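Local coordinates for protein glutamate racemase (Bacillus anthracis, PDB 2DWU) that is an alpha/beta enzyme of the Asp/Glu/hydantoin racemase family, built on two parallel sheets and holding D-glutamic acid in this model, at residues B[102-107]-B[131-136]; B[182-187]-B[196-201]; B[57-62]-B[89-94]; B[117-122]-B[174-179]. All coordinates share one frame; numbering follows the deposited sequence.

How the contacts relate
Contacts 1, 2 and 4 gather around the four-strand parallel sheet, whereas contact 3 belongs to the six-strand sheet and stands apart, its centre about 31 Å from that of contact 2. Contacts 2 and 4 are closest, about 9 Å between centres: their strands 183-187 and 115-120 are sheet neighbours, and Leu184 CD1 meets Leu176 CD1 at 3.4 Å. Contact 1 touches contact 2 from helix 100-110, with Ala107 CB 3.6 Å from Ile185 CD1. Toward the D-glutamic acid, the side chains of Leu186 in contact 2 and Ile119 in contact 4 lie about 9 and 10 Å away, while Thr121 of contact 4 lines the pocket itself.

Contact 1: B[102-107]-B[131-136]; sequences PGARAA and EKALHE
Helix segments 102-107 and 131-136 meet at Ala104 and Leu134, with a closest axis approach of 9.1 Å, a signed crossing angle of -49° and 5.6 Å between Ala104 CA and Leu134 CA. They are two neighbouring helices of an alpha/beta layer packed on the four-strand parallel sheet, helix 100-110 leading into strand 115-120 and helix 129-137 into strand 142-147. Alanines occupy much of the interface. Ala104 CB points almost straight at the methyl of Ala133, which meets it obliquely, CB to CB 4.1 Å. Beside them Leu134 supplies the larger group. Its CB does not aim at the partner helix, but with CG set anti to its own carbonyl carbon (chi1 -76°) the branch swings back across the gap, and CD2 rests 3.7 Å from Ala104 CB. The same methyl reaches the next turn of helix 102-107 more loosely, at 4.4 Å from Ala107 CB. All four touching residues are buried; the side-chain packing is apolar, and no hydrogen bond joins the helices. Behind it, Leu134 also leans on Val143, while Ala107 covers Ile185 and Ile209. On another side of helix 102-107, Arg105 forms a salt bridge with Glu218 of its own chain, and hydrogen bonds with Ser220 and Gln224 of the second subunit. The nearest approach between the helices brings Leu134 CD2 to 3.5 Å from the backbone O of Ala104.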
loop_
_atom_site.group_PDB
_atom_site.type_symbol
_atom_site.label_atom_id
_atom_site.label_comp_id
_atom_site.label_asym_id
_atom_site.label_seq_id
_atom_site.Cartn_x
_atom_site.Cartn_y
_atom_site.Cartn_z
ATOM N N PRO B 102 8.246 2.074 2.547
ATOM C CA PRO B 102 6.836 1.680 2.618
ATOM C C PRO B 102 6.113 2.455 3.716
ATOM O O PRO B 102 4.947 2.828 3.544
ATOM C CB PRO B 102 6.895 0.169 2.930
ATOM C CG PRO B 102 8.140 -0.247 2.237
ATOM C CD PRO B 102 9.131 0.898 2.598
ATOM N N GLY B 103 6.805 2.717 4.829
ATOM C CA GLY B 103 6.210 3.469 5.933
ATOM C C GLY B 103 5.953 4.928 5.535
ATOM O O GLY B 103 4.904 5.487 5.852
ATOM N N ALA B 104 6.926 5.535 4.853
ATOM C CA ALA B 104 6.771 6.918 4.377
ATOM C C ALA B 104 5.589 7.009 3.408
ATOM O O ALA B 104 4.761 7.924 3.501
ATOM C CB ALA B 104 8.043 7.398 3.680
ATOM N N ARG B 105 5.509 6.049 2.487
ATOM C CA ARG B 105 4.433 6.054 1.499
ATOM C C ARG B 105 3.054 5.970 2.176
ATOM O O ARG B 105 2.099 6.673 1.799
ATOM C CB ARG B 105 4.635 4.870 0.535
ATOM C CG ARG B 105 4.009 5.109 -0.834
ATOM C CD ARG B 105 4.187 3.854 -1.716
ATOM N NE ARG B 105 5.565 3.339 -1.697
ATOM C CZ ARG B 105 6.640 3.935 -2.225
ATOM N NH1 ARG B 105 6.545 5.110 -2.861
ATOM N NH2 ARG B 105 7.844 3.352 -2.097
ATOM N N ALA B 106 2.932 5.094 3.172
ATOM C CA ALA B 106 1.683 4.944 3.866
ATOM C C ALA B 106 1.340 6.219 4.666
ATOM O O ALA B 106 0.164 6.582 4.813
ATOM C CB ALA B 106 1.759 3.705 4.812
ATOM N N ALA B 107 2.370 6.878 5.189
ATOM C CA ALA B 107 2.147 8.110 5.950
ATOM C C ALA B 107 1.523 9.175 5.041
ATOM O O ALA B 107 0.612 9.904 5.457
ATOM C CB ALA B 107 3.489 8.607 6.528
ATOM N N GLU B 131 12.846 11.678 6.484
ATOM C CA GLU B 131 12.539 12.991 5.926
ATOM C C GLU B 131 12.880 13.010 4.438
ATOM O O GLU B 131 12.094 13.538 3.631
ATOM C CB GLU B 131 13.326 14.094 6.648
ATOM C CG GLU B 131 12.892 15.478 6.172
ATOM C CD GLU B 131 13.490 16.615 6.973
ATOM O OE1 GLU B 131 12.763 17.600 7.216
ATOM O OE2 GLU B 131 14.671 16.540 7.351
ATOM N N LYS B 132 14.019 12.435 4.064
ATOM C CA LYS B 132 14.395 12.424 2.658
ATOM C C LYS B 132 13.408 11.629 1.810
ATOM O O LYS B 132 13.043 12.062 0.725
ATOM C CB LYS B 132 15.806 11.882 2.479
ATOM C CG LYS B 132 16.837 12.830 3.089
ATOM C CD LYS B 132 18.229 12.479 2.694
ATOM C CE LYS B 132 18.688 11.182 3.284
ATOM N NZ LYS B 132 20.053 10.839 2.737
ATOM N N ALA B 133 12.954 10.478 2.308
ATOM C CA ALA B 133 11.996 9.690 1.541
ATOM C C ALA B 133 10.665 10.407 1.401
ATOM O O ALA B 133 10.038 10.380 0.329
ATOM C CB ALA B 133 11.781 8.321 2.208
ATOM N N LEU B 134 10.213 11.006 2.495
ATOM C CA LEU B 134 8.958 11.717 2.470
ATOM C C LEU B 134 9.012 12.892 1.503
ATOM O O LEU B 134 8.085 13.074 0.706
ATOM C CB LEU B 134 8.589 12.198 3.874
ATOM C CG LEU B 134 8.051 11.061 4.776
ATOM C CD1 LEU B 134 8.102 11.463 6.261
ATOM C CD2 LEU B 134 6.621 10.755 4.326
ATOM N N HIS B 135 10.094 13.659 1.556
ATOM C CA HIS B 135 10.203 14.828 0.679
ATOM C C HIS B 135 10.389 14.499 -0.774
ATOM O O HIS B 135 10.028 15.301 -1.635
ATOM C CB HIS B 135 11.310 15.757 1.186
ATOM C CG HIS B 135 10.887 16.555 2.371
ATOM N ND1 HIS B 135 11.786 17.126 3.244
ATOM C CD2 HIS B 135 9.656 16.856 2.846
ATOM C CE1 HIS B 135 11.124 17.741 4.212
ATOM N NE2 HIS B 135 9.833 17.594 3.994
ATOM N N GLU B 136 10.904 13.308 -1.045
ATOM C CA GLU B 136 11.055 12.879 -2.432
ATOM C C GLU B 136 9.666 12.750 -3.044
ATOM O O GLU B 136 9.478 13.035 -4.219
ATOM C CB GLU B 136 11.772 11.540 -2.502
ATOM C CG GLU B 136 12.118 11.116 -3.923
ATOM C CD GLU B 136 12.998 9.873 -3.973
ATOM O OE1 GLU B 136 13.467 9.521 -5.080
ATOM O OE2 GLU B 136 13.225 9.246 -2.919
#

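Contact 2: B[182-187]-B[196-201]; sequences DTLILG and SYIKKE
Ile198 sends one methyl to each of two leucines on the strand: its CG2 lies 3.7 Å from Leu184 CD2, and its CD1 lies 3.7 Å from Leu186 CD2. In Ile198, chi1 of -67° sets CG2 anti to the backbone N and CG1 anti to the carbonyl carbon, and an extended chi2 carries CD1 on to Leu186. The two meetings differ in direction. Leu184, with CG anti to its own N (chi1 172°), crosses Ile198 at about a right angle, whereas Leu186 and Ile198 slide past each other in opposite directions. The backbones stay well apart, 9.6 Å between Leu184 CA and Ile198 CA, and apolar side chains bridge the layers. This is the strand-to-helix packing of a beta-alpha-beta unit, in which strand 183-187 leads through helix 195-202 to the parallel neighbour 207-210. Ile208 of that second strand touches all three side chains. Farther out, Glu201 ties the helix to Lys170 of helix 162-177 by a salt bridge. At the start of the strand, Thr183 OG1 donates to Asp182 OD1 at 2.9 Å, approaching from above the carboxylate plane. The same carboxylate accepts bonds from Thr111 OG1 and from the backbone N atoms of Lys112 and Lys113. At the other end Leu186 centres an inverse gamma turn, its O bonded to Ser211 OG, just ahead of the pocket residue Cys188.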
loop_
_atom_site.group_PDB
_atom_site.type_symbol
_atom_site.label_atom_id
_atom_site.label_comp_id
_atom_site.label_asym_id
_atom_site.label_seq_id
_atom_site.Cartn_x
_atom_site.Cartn_y
_atom_site.Cartn_z
ATOM N N ASP B 182 -0.373 14.440 12.671
ATOM C CA ASP B 182 -1.592 13.650 12.675
ATOM C C ASP B 182 -1.281 12.210 12.255
ATOM O O ASP B 182 -2.181 11.392 12.130
ATOM C CB ASP B 182 -2.691 14.262 11.768
ATOM C CG ASP B 182 -2.358 14.215 10.276
ATOM O OD1 ASP B 182 -1.270 13.740 9.880
ATOM O OD2 ASP B 182 -3.230 14.677 9.495
ATOM N N THR B 183 0.004 11.920 12.072
ATOM C CA THR B 183 0.464 10.599 11.636
ATOM C C THR B 183 1.807 10.302 12.315
ATOM O O THR B 183 2.623 11.200 12.461
ATOM C CB THR B 183 0.656 10.632 10.089
ATOM O OG1 THR B 183 -0.592 10.986 9.467
ATOM C CG2 THR B 183 1.135 9.264 9.559
ATOM N N LEU B 184 2.037 9.057 12.746
ATOM C CA LEU B 184 3.301 8.689 13.382
ATOM C C LEU B 184 3.772 7.370 12.785
ATOM O O LEU B 184 3.043 6.378 12.820
ATOM C CB LEU B 184 3.133 8.492 14.902
ATOM C CG LEU B 184 4.417 7.922 15.538
ATOM C CD1 LEU B 184 5.441 9.021 15.644
ATOM C CD2 LEU B 184 4.115 7.308 16.909
ATOM N N ILE B 185 4.977 7.369 12.233
ATOM C CA ILE B 185 5.548 6.149 11.683
ATOM C C ILE B 185 6.363 5.434 12.760
ATOM O O ILE B 185 7.253 6.039 13.386
ATOM C CB ILE B 185 6.473 6.462 10.497
ATOM C CG1 ILE B 185 5.675 7.143 9.374
ATOM C CG2 ILE B 185 7.152 5.140 9.999
ATOM C CD1 ILE B 185 6.565 7.716 8.251
ATOM N N LEU B 186 6.042 4.165 13.017
ATOM C CA LEU B 186 6.828 3.373 13.968
ATOM C C LEU B 186 8.057 2.877 13.192
ATOM O O LEU B 186 8.046 1.777 12.607
ATOM C CB LEU B 186 6.001 2.184 14.462
ATOM C CG LEU B 186 4.688 2.515 15.143
ATOM C CD1 LEU B 186 4.041 1.215 15.691
ATOM C CD2 LEU B 186 4.936 3.500 16.302
ATOM N N GLY B 187 9.107 3.701 13.198
ATOM C CA GLY B 187 10.325 3.423 12.458
ATOM C C GLY B 187 11.345 2.500 13.101
ATOM O O GLY B 187 12.546 2.739 13.005
ATOM N N SER B 196 -0.289 -0.031 21.743
ATOM C CA SER B 196 -1.292 0.446 22.683
ATOM C C SER B 196 -0.809 1.581 23.557
ATOM O O SER B 196 -1.554 2.535 23.801
ATOM C CB SER B 196 -1.782 -0.692 23.572
ATOM O OG SER B 196 -2.458 -1.645 22.784
ATOM N N TYR B 197 0.426 1.483 24.037
ATOM C CA TYR B 197 0.984 2.515 24.906
ATOM C C TYR B 197 1.125 3.814 24.152
ATOM O O TYR B 197 0.828 4.885 24.667
ATOM C CB TYR B 197 2.374 2.115 25.423
ATOM C CG TYR B 197 2.386 0.923 26.343
ATOM C CD1 TYR B 197 2.586 -0.364 25.850
ATOM C CD2 TYR B 197 2.181 1.086 27.709
ATOM C CE1 TYR B 197 2.585 -1.468 26.716
ATOM C CE2 TYR B 197 2.175 0.004 28.573
ATOM C CZ TYR B 197 2.377 -1.266 28.074
ATOM O OH TYR B 197 2.375 -2.340 28.942
ATOM N N ILE B 198 1.608 3.704 22.924
ATOM C CA ILE B 198 1.830 4.873 22.086
ATOM C C ILE B 198 0.530 5.602 21.772
ATOM O O ILE B 198 0.462 6.838 21.869
ATOM C CB ILE B 198 2.568 4.447 20.789
ATOM C CG1 ILE B 198 3.985 3.986 21.164
ATOM C CG2 ILE B 198 2.630 5.612 19.800
ATOM C CD1 ILE B 198 4.731 3.317 20.011
ATOM N N LYS B 199 -0.496 4.849 21.403
ATOM C CA LYS B 199 -1.798 5.442 21.091
ATOM C C LYS B 199 -2.337 6.185 22.301
ATOM O O LYS B 199 -2.908 7.263 22.175
ATOM C CB LYS B 199 -2.808 4.366 20.698
ATOM C CG LYS B 199 -2.485 3.657 19.409
ATOM C CD LYS B 199 -3.517 2.600 19.052
ATOM C CE LYS B 199 -3.350 2.192 17.587
ATOM N NZ LYS B 199 -4.303 1.135 17.167
ATOM N N LYS B 200 -2.172 5.591 23.475
ATOM C CA LYS B 200 -2.648 6.216 24.700
ATOM C C LYS B 200 -1.933 7.541 24.953
ATOM O O LYS B 200 -2.538 8.521 25.411
ATOM C CB LYS B 200 -2.420 5.273 25.886
ATOM C CG LYS B 200 -2.639 5.913 27.255
ATOM C CD LYS B 200 -4.100 6.233 27.515
ATOM C CE LYS B 200 -4.892 4.965 27.769
ATOM N NZ LYS B 200 -4.688 3.967 26.676
ATOM N N GLU B 201 -0.643 7.576 24.640
ATOM C CA GLU B 201 0.156 8.767 24.858
ATOM C C GLU B 201 -0.097 9.887 23.839
ATOM O O GLU B 201 -0.119 11.060 24.202
ATOM C CB GLU B 201 1.644 8.382 24.862
ATOM C CG GLU B 201 2.581 9.496 25.316
ATOM C CD GLU B 201 2.433 9.837 26.809
ATOM O OE1 GLU B 201 2.657 11.009 27.167
ATOM O OE2 GLU B 201 2.110 8.935 27.617
#

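Contact 3: B[57-62]-B[89-94]; sequences FVFEMV and QEALSI
Val62 and Leu92 form the inner half of this contact, and Phe59 and Ala91 the outer half. Inside, both residues direct their CB atoms across the gap, and Val62 CG1 meets Leu92 CD1 at 4.2 Å. Leu92 reaches that far because its chain is stretched, CD1 lying anti to CA (chi2 -179°). It is also the first residue beyond helix 78-91 to leave helical backbone angles, so its side chain folds in from the point where the chain turns out of the helix. Val62 is buried, and Leu88 and Leu13 press on it as well; Leu73 touches both Val62 and Leu92, though Leu92 is still partly exposed.

The outer pair meets at the same distance, 4.2 Å from Phe59 CE2 to Ala91 CB, but nearer to solvent: Ala91 is exposed and Phe59 partly so. The methyl of Ala91 sits at the edge of the phenyl ring, near its plane, so this contact is made at the ring edge, not over a face. Phe59 does not point its CB at the partner; only the far end of the ring comes near. No hydrogen bond links the segments, and the backbones remain 9.7 Å apart even at Val62 CA and Leu92 CA. In the alpha/beta fold, helices 51-65 and 78-91 lie against the six-strand parallel sheet, Phe59 packing on Thr84 and Leu88 of helix 78-91 and Val62 also on Leu88, Val62 resting on strands 9-14 and 70-75, and Ile94 covering Leu70 and Leu73 as the chain heads for the edge strand 96-98.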
loop_
_atom_site.group_PDB
_atom_site.type_symbol
_atom_site.label_atom_id
_atom_site.label_comp_id
_atom_site.label_asym_id
_atom_site.label_seq_id
_atom_site.Cartn_x
_atom_site.Cartn_y
_atom_site.Cartn_z
ATOM N N PHE B 57 28.022 -5.574 8.515
ATOM C CA PHE B 57 27.242 -6.679 9.081
ATOM C C PHE B 57 26.088 -7.106 8.169
ATOM O O PHE B 57 25.749 -8.297 8.090
ATOM C CB PHE B 57 26.623 -6.301 10.438
ATOM C CG PHE B 57 27.620 -5.965 11.511
ATOM C CD1 PHE B 57 28.971 -6.259 11.369
ATOM C CD2 PHE B 57 27.173 -5.403 12.707
ATOM C CE1 PHE B 57 29.873 -6.002 12.413
ATOM C CE2 PHE B 57 28.068 -5.143 13.758
ATOM C CZ PHE B 57 29.418 -5.449 13.598
ATOM N N VAL B 58 25.433 -6.133 7.544
ATOM C CA VAL B 58 24.317 -6.433 6.659
ATOM C C VAL B 58 24.831 -7.202 5.443
ATOM O O VAL B 58 24.210 -8.175 5.010
ATOM C CB VAL B 58 23.610 -5.139 6.222
ATOM C CG1 VAL B 58 22.641 -5.423 5.063
ATOM C CG2 VAL B 58 22.840 -4.546 7.438
ATOM N N PHE B 59 25.966 -6.784 4.899
ATOM C CA PHE B 59 26.490 -7.517 3.757
ATOM C C PHE B 59 26.901 -8.939 4.121
ATOM O O PHE B 59 26.854 -9.831 3.268
ATOM C CB PHE B 59 27.624 -6.742 3.087
ATOM C CG PHE B 59 27.131 -5.784 2.036
ATOM C CD1 PHE B 59 26.939 -4.433 2.330
ATOM C CD2 PHE B 59 26.763 -6.249 0.773
ATOM C CE1 PHE B 59 26.387 -3.562 1.396
ATOM C CE2 PHE B 59 26.208 -5.388 -0.173
ATOM C CZ PHE B 59 26.016 -4.037 0.137
ATOM N N GLU B 60 27.307 -9.163 5.368
ATOM C CA GLU B 60 27.637 -10.514 5.825
ATOM C C GLU B 60 26.338 -11.343 5.856
ATOM O O GLU B 60 26.339 -12.512 5.505
ATOM C CB GLU B 60 28.258 -10.494 7.228
ATOM C CG GLU B 60 29.601 -9.804 7.283
ATOM C CD GLU B 60 30.332 -10.030 8.590
ATOM O OE1 GLU B 60 29.697 -10.458 9.586
ATOM O OE2 GLU B 60 31.560 -9.772 8.627
ATOM N N MET B 61 25.225 -10.743 6.271
ATOM C CA MET B 61 23.967 -11.487 6.283
ATOM C C MET B 61 23.505 -11.770 4.857
ATOM O O MET B 61 22.919 -12.816 4.592
ATOM C CB MET B 61 22.858 -10.725 7.043
ATOM C CG MET B 61 23.024 -10.778 8.550
ATOM S SD MET B 61 21.634 -10.125 9.463
ATOM C CE MET B 61 21.932 -8.328 9.364
ATOM N N VAL B 62 23.748 -10.836 3.942
ATOM C CA VAL B 62 23.341 -11.054 2.550
ATOM C C VAL B 62 24.128 -12.238 1.970
ATOM O O VAL B 62 23.575 -13.041 1.220
ATOM C CB VAL B 62 23.570 -9.798 1.679
ATOM C CG1 VAL B 62 23.369 -10.130 0.184
ATOM C CG2 VAL B 62 22.589 -8.706 2.098
ATOM N N GLN B 89 20.601 -2.167 -3.030
ATOM C CA GLN B 89 19.831 -2.085 -4.259
ATOM C C GLN B 89 20.764 -1.960 -5.452
ATOM O O GLN B 89 20.456 -2.453 -6.538
ATOM C CB GLN B 89 18.854 -0.911 -4.196
ATOM C CG GLN B 89 17.799 -1.129 -3.115
ATOM C CD GLN B 89 16.755 -0.033 -3.054
ATOM O OE1 GLN B 89 17.066 1.153 -3.215
ATOM N NE2 GLN B 89 15.505 -0.424 -2.792
ATOM N N GLU B 90 21.907 -1.326 -5.235
ATOM C CA GLU B 90 22.894 -1.165 -6.295
ATOM C C GLU B 90 23.606 -2.496 -6.547
ATOM O O GLU B 90 23.771 -2.917 -7.695
ATOM C CB GLU B 90 23.924 -0.106 -5.888
ATOM C CG GLU B 90 24.951 0.272 -6.963
ATOM C CD GLU B 90 25.867 -0.878 -7.376
ATOM O OE1 GLU B 90 26.463 -1.534 -6.485
ATOM O OE2 GLU B 90 26.003 -1.119 -8.602
ATOM N N ALA B 91 24.022 -3.152 -5.468
ATOM C CA ALA B 91 24.759 -4.410 -5.557
ATOM C C ALA B 91 24.000 -5.632 -6.083
ATOM O O ALA B 91 24.557 -6.422 -6.851
ATOM C CB ALA B 91 25.368 -4.742 -4.202
ATOM N N LEU B 92 22.744 -5.793 -5.673
ATOM C CA LEU B 92 21.951 -6.946 -6.081
ATOM C C LEU B 92 21.075 -6.711 -7.290
ATOM O O LEU B 92 20.660 -5.587 -7.560
ATOM C CB LEU B 92 21.072 -7.403 -4.915
ATOM C CG LEU B 92 21.820 -7.594 -3.595
ATOM C CD1 LEU B 92 20.852 -8.083 -2.527
ATOM C CD2 LEU B 92 22.967 -8.583 -3.777
ATOM N N SER B 93 20.773 -7.794 -7.999
ATOM C CA SER B 93 19.925 -7.737 -9.184
ATOM C C SER B 93 18.466 -8.072 -8.840
ATOM O O SER B 93 17.548 -7.772 -9.610
ATOM C CB SER B 93 20.460 -8.706 -10.242
ATOM O OG SER B 93 21.834 -8.443 -10.475
ATOM N N ILE B 94 18.250 -8.698 -7.687
ATOM C CA ILE B 94 16.891 -9.022 -7.261
ATOM C C ILE B 94 16.300 -7.793 -6.560
ATOM O O ILE B 94 17.044 -6.879 -6.167
ATOM C CB ILE B 94 16.871 -10.216 -6.263
ATOM C CG1 ILE B 94 17.762 -9.897 -5.061
ATOM C CG2 ILE B 94 17.304 -11.506 -6.979
ATOM C CD1 ILE B 94 17.639 -10.880 -3.905
#

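Contact 4: B[117-122]-B[174-179]; sequences GVIGTV and LPLTKE
Leu176 lays its two methyls against different parts of the strand, CD1 on Ile119 and CD2 on Gly117. The Ile119 and Leu176 side chains cross obliquely, and Ile119 CG2 comes within 3.6 Å of Leu176 CD1. With chi1 of 52°, Ile119 holds CG1 between its backbone N and carbonyl carbon, which leaves CG2 as the branch that meets the leucine. Leu176 CD2 lies over the bare backbone of Gly117, 4.3 Å from its CA, where no side chain intervenes. These contacts pack the C-terminal part of helix 162-177 against Gly117 and Ile119 on one face of strand 115-120, an inner strand of the four-strand parallel sheet in this alpha/beta fold. The helix is weakly bonded here and kinked. Thr177 OG1 gives its hydrogen to Leu174 O at 2.7 Å, in the carbonyl plane and on a lone pair (C=O...OG1 angle 129°); the same carbonyl takes only a weak backbone bond from Thr177 N. His144 of the neighbouring strand 142-147 also touches Leu176. Beyond the strand, Thr121 N-caps the following helix through OG1 to Thr124 N; the same oxygen is hydrogen-bonded to Thr79 OG1, and the residue touches D-glutamic acid.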
loop_
_atom_site.group_PDB
_atom_site.type_symbol
_atom_site.label_atom_id
_atom_site.label_comp_id
_atom_site.label_asym_id
_atom_site.label_seq_id
_atom_site.Cartn_x
_atom_site.Cartn_y
_atom_site.Cartn_z
ATOM N N GLY B 117 5.079 12.472 12.134
ATOM C CA GLY B 117 6.142 12.221 13.087
ATOM C C GLY B 117 6.749 10.848 12.777
ATOM O O GLY B 117 6.117 10.010 12.140
ATOM N N VAL B 118 7.992 10.628 13.179
ATOM C CA VAL B 118 8.579 9.291 13.032
ATOM C C VAL B 118 9.572 9.098 14.155
ATOM O O VAL B 118 10.326 10.010 14.503
ATOM C CB VAL B 118 9.267 9.038 11.677
ATOM C CG1 VAL B 118 10.398 10.041 11.446
ATOM C CG2 VAL B 118 9.803 7.595 11.651
ATOM N N ILE B 119 9.543 7.901 14.735
ATOM C CA ILE B 119 10.408 7.536 15.855
ATOM C C ILE B 119 11.215 6.305 15.479
ATOM O O ILE B 119 10.768 5.473 14.674
ATOM C CB ILE B 119 9.611 7.261 17.166
ATOM C CG1 ILE B 119 8.474 6.252 16.932
ATOM C CG2 ILE B 119 9.063 8.615 17.677
ATOM C CD1 ILE B 119 7.834 5.762 18.230
ATOM N N GLY B 120 12.412 6.194 16.041
ATOM C CA GLY B 120 13.246 5.049 15.714
ATOM C C GLY B 120 14.545 5.139 16.464
ATOM O O GLY B 120 14.682 5.967 17.377
ATOM N N THR B 121 15.501 4.291 16.101
ATOM C CA THR B 121 16.799 4.296 16.785
ATOM C C THR B 121 17.600 5.531 16.412
ATOM O O THR B 121 17.275 6.245 15.473
ATOM C CB THR B 121 17.687 3.106 16.349
ATOM O OG1 THR B 121 17.968 3.236 14.940
ATOM C CG2 THR B 121 17.017 1.768 16.639
ATOM N N VAL B 122 18.659 5.777 17.171
ATOM C CA VAL B 122 19.507 6.901 16.859
ATOM C C VAL B 122 20.054 6.774 15.428
ATOM O O VAL B 122 20.062 7.747 14.677
ATOM C CB VAL B 122 20.652 6.991 17.860
ATOM C CG1 VAL B 122 21.683 7.975 17.360
ATOM C CG2 VAL B 122 20.110 7.419 19.214
ATOM N N LEU B 174 7.459 12.429 24.715
ATOM C CA LEU B 174 7.224 13.804 25.165
ATOM C C LEU B 174 7.526 14.833 24.056
ATOM O O LEU B 174 6.707 15.717 23.786
ATOM C CB LEU B 174 8.061 14.100 26.412
ATOM C CG LEU B 174 7.658 15.247 27.357
ATOM C CD1 LEU B 174 8.905 16.014 27.711
ATOM C CD2 LEU B 174 6.618 16.159 26.747
ATOM N N PRO B 175 8.677 14.724 23.373
ATOM C CA PRO B 175 8.932 15.720 22.324
ATOM C C PRO B 175 7.857 15.776 21.232
ATOM O O PRO B 175 7.552 16.863 20.715
ATOM C CB PRO B 175 10.289 15.304 21.773
ATOM C CG PRO B 175 10.974 14.704 22.994
ATOM C CD PRO B 175 9.852 13.852 23.566
ATOM N N LEU B 176 7.273 14.628 20.876
ATOM C CA LEU B 176 6.247 14.622 19.842
ATOM C C LEU B 176 4.900 15.105 20.319
ATOM O O LEU B 176 4.090 15.536 19.495
ATOM C CB LEU B 176 6.073 13.228 19.206
ATOM C CG LEU B 176 7.089 12.866 18.122
ATOM C CD1 LEU B 176 6.806 11.462 17.637
ATOM C CD2 LEU B 176 7.030 13.865 16.955
ATOM N N THR B 177 4.630 15.020 21.627
ATOM C CA THR B 177 3.340 15.479 22.142
ATOM C C THR B 177 3.280 16.996 22.003
ATOM O O THR B 177 2.196 17.578 22.018
ATOM C CB THR B 177 3.121 15.142 23.634
ATOM O OG1 THR B 177 4.088 15.838 24.428
ATOM C CG2 THR B 177 3.216 13.619 23.872
ATOM N N LYS B 178 4.446 17.620 21.842
ATOM C CA LYS B 178 4.523 19.080 21.719
ATOM C C LYS B 178 4.394 19.525 20.281
ATOM O O LYS B 178 4.240 20.719 20.000
ATOM C CB LYS B 178 5.869 19.597 22.229
ATOM C CG LYS B 178 6.100 19.363 23.710
ATOM C CD LYS B 178 7.481 19.828 24.087
ATOM C CE LYS B 178 7.739 19.561 25.564
ATOM N NZ LYS B 178 9.149 19.875 25.919
ATOM N N GLU B 179 4.481 18.568 19.362
ATOM C CA GLU B 179 4.421 18.901 17.946
ATOM C C GLU B 179 3.057 18.627 17.341
ATOM O O GLU B 179 2.294 17.793 17.814
ATOM C CB GLU B 179 5.482 18.095 17.198
ATOM C CG GLU B 179 6.904 18.309 17.724
ATOM C CD GLU B 179 7.463 19.688 17.429
ATOM O OE1 GLU B 179 8.576 19.993 17.926
ATOM O OE2 GLU B 179 6.803 20.468 16.701
#